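Side-chain contact in IL-4-inducing protein (Schistosoma mansoni, PDB 4EL6), which triggers interleukin-4 release from basophils without antigen, by binding IgE through a crystallin fold: residues 20-25 against 33-38. Residues are numbered along the deposited sequence; the frame is centred on the assembly and turned at random. Where two conformers were deposited one is given.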
loop_
_atom_site.group_PDB
_atom_site.type_symbol
_atom_site.label_atom_id
_atom_site.label_comp_id
_atom_site.label_asym_id
_atom_site.label_seq_id
_atom_site.Cartn_x
_atom_site.Cartn_y
_atom_site.Cartn_z
ATOM N N SER A 20 8.355 -12.061 8.257
ATOM C CA SER A 20 9.177 -10.863 8.171
ATOM C C SER A 20 8.376 -9.750 7.501
ATOM O O SER A 20 7.427 -10.013 6.779
ATOM C CB SER A 20 10.459 -11.170 7.406
ATOM O OG SER A 20 10.152 -11.533 6.077
ATOM N N TYR A 21 8.743 -8.531 7.773
ATOM C CA TYR A 21 8.018 -7.445 7.110
ATOM C C TYR A 21 8.936 -6.286 6.841
ATOM O O TYR A 21 10.084 -6.201 7.328
ATOM C CB TYR A 21 6.768 -7.031 7.871
ATOM C CG TYR A 21 7.081 -6.469 9.215
ATOM C CD1 TYR A 21 7.606 -7.292 10.192
ATOM C CD2 TYR A 21 6.918 -5.120 9.491
ATOM C CE1 TYR A 21 7.936 -6.804 11.438
ATOM C CE2 TYR A 21 7.257 -4.598 10.733
ATOM C CZ TYR A 21 7.765 -5.456 11.711
ATOM O OH TYR A 21 8.116 -5.029 12.994
ATOM N N ILE A 22 8.422 -5.419 5.962
ATOM C CA ILE A 22 9.096 -4.227 5.545
ATOM C C ILE A 22 8.150 -3.083 5.819
ATOM O O ILE A 22 6.963 -3.227 5.609
ATOM C CB ILE A 22 9.455 -4.237 4.017
ATOM C CG1 ILE A 22 10.477 -5.317 3.713
ATOM C CG2 ILE A 22 10.041 -2.889 3.609
ATOM C CD1 ILE A 22 10.591 -5.648 2.257
ATOM N N GLU A 23 8.692 -1.944 6.267
ATOM C CA GLU A 23 7.940 -0.713 6.452
ATOM C C GLU A 23 8.310 0.285 5.343
ATOM O O GLU A 23 9.500 0.468 4.975
ATOM C CB GLU A 23 8.184 -0.079 7.834
ATOM C CG GLU A 23 7.676 -0.918 8.994
ATOM C CD GLU A 23 7.920 -0.259 10.357
ATOM O OE1 GLU A 23 7.124 -0.476 11.292
ATOM O OE2 GLU A 23 8.902 0.479 10.476
ATOM N N VAL A 24 7.298 0.900 4.773
ATOM C CA VAL A 24 7.536 1.887 3.723
ATOM C C VAL A 24 7.029 3.239 4.262
ATOM O O VAL A 24 5.891 3.335 4.775
ATOM C CB VAL A 24 6.783 1.503 2.423
ATOM C CG1 VAL A 24 6.847 2.584 1.391
ATOM C CG2 VAL A 24 7.296 0.193 1.816
ATOM N N TYR A 25 7.849 4.312 4.131
ATOM C CA TYR A 25 7.597 5.593 4.790
ATOM C C TYR A 25 7.187 6.718 3.877
ATOM O O TYR A 25 6.663 7.758 4.330
ATOM C CB TYR A 25 8.855 6.050 5.556
ATOM C CG TYR A 25 9.329 4.995 6.562
ATOM C CD1 TYR A 25 8.702 4.856 7.783
ATOM C CD2 TYR A 25 10.335 4.144 6.259
ATOM C CE1 TYR A 25 9.115 3.893 8.696
ATOM C CE2 TYR A 25 10.753 3.168 7.149
ATOM C CZ TYR A 25 10.140 3.050 8.353
ATOM O OH TYR A 25 10.597 2.087 9.242
ATOM N N PRO A 33 12.922 -6.131 -8.720
ATOM C CA PRO A 33 11.680 -6.649 -9.285
ATOM C C PRO A 33 10.476 -6.260 -8.404
ATOM O O PRO A 33 10.595 -5.835 -7.263
ATOM C CB PRO A 33 11.865 -8.169 -9.188
ATOM C CG PRO A 33 12.699 -8.315 -7.983
ATOM C CD PRO A 33 13.656 -7.164 -7.977
ATOM N N PRO A 34 9.276 -6.507 -8.941
ATOM C CA PRO A 34 8.113 -6.093 -8.107
ATOM C C PRO A 34 8.043 -6.813 -6.729
ATOM O O PRO A 34 8.427 -7.970 -6.645
ATOM C CB PRO A 34 6.892 -6.433 -8.984
ATOM C CG PRO A 34 7.486 -6.450 -10.410
ATOM C CD PRO A 34 8.897 -6.974 -10.279
ATOM N N TRP A 35 7.570 -6.124 -5.701
ATOM C CA TRP A 35 7.383 -6.715 -4.357
ATOM C C TRP A 35 6.179 -7.559 -4.296
ATOM O O TRP A 35 5.138 -7.127 -4.756
ATOM C CB TRP A 35 7.317 -5.604 -3.360
ATOM C CG TRP A 35 8.660 -4.957 -3.174
ATOM C CD1 TRP A 35 9.805 -5.087 -3.980
ATOM C CD2 TRP A 35 9.028 -4.030 -2.129
ATOM N NE1 TRP A 35 10.819 -4.301 -3.470
ATOM C CE2 TRP A 35 10.410 -3.666 -2.365
ATOM C CE3 TRP A 35 8.358 -3.481 -1.041
ATOM C CZ2 TRP A 35 11.104 -2.822 -1.496
ATOM C CZ3 TRP A 35 9.055 -2.622 -0.225
ATOM C CH2 TRP A 35 10.394 -2.306 -0.450
ATOM N N THR A 36 6.298 -8.782 -3.768
ATOM C CA THR A 36 5.171 -9.732 -3.719
ATOM C C THR A 36 4.864 -10.146 -2.300
ATOM O O THR A 36 5.126 -11.296 -1.888
ATOM C CB THR A 36 5.500 -10.952 -4.577
ATOM O OG1 THR A 36 6.767 -11.494 -4.126
ATOM C CG2 THR A 36 5.548 -10.555 -6.048
ATOM N N PRO A 37 4.322 -9.242 -1.479
ATOM C CA PRO A 37 4.005 -9.580 -0.099
ATOM C C PRO A 37 2.779 -10.523 -0.018
ATOM O O PRO A 37 1.902 -10.593 -0.923
ATOM C CB PRO A 37 3.656 -8.252 0.493
ATOM C CG PRO A 37 2.990 -7.492 -0.658
ATOM C CD PRO A 37 3.870 -7.876 -1.812
ATOM N N GLY A 38 2.733 -11.250 1.077
ATOM C CA GLY A 38 1.577 -12.073 1.430
ATOM C C GLY A 38 0.434 -11.265 1.955
ATOM O O GLY A 38 -0.699 -11.690 1.840
#
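With CG set anti to its own carbonyl carbon (chi1 -71°), W35 sends its indole from the loop before strand 39-41 toward I22 and V24 on strand 21-24. In I22, chi1 of -66° turns CG2 anti to the backbone N and against the ring, and the extended second torsion (chi2 164°) carries CD1 over one face. This is a small apolar cluster within a domain of beta/gamma-crystallin fold, and it illustrates how one large aromatic side chain from an irregular loop can pack against an edge strand. The two touching strand residues lie two apart and so project from the same side of the strand; E23, between them, starts away from the loop, and its OE2 accepts a weak hydrogen bond from Y25 OH. The side chains of I22 and W35 cross at about a right angle, and I22 CD1 sits 4.2 Å above the W35 indole plane, displaced toward the rim. V24, which is buried, packs in turn on L9 and L11 of the adjacent strand 9-12, while the W35 backbone is hydrogen-bonded to I87. Contact falls on the benzo end of the indole, where W35 CZ3 is shared, 4.0 Å from I22 CG2 and 3.9 Å from V24 CG2, the latter methyl approaching obliquely.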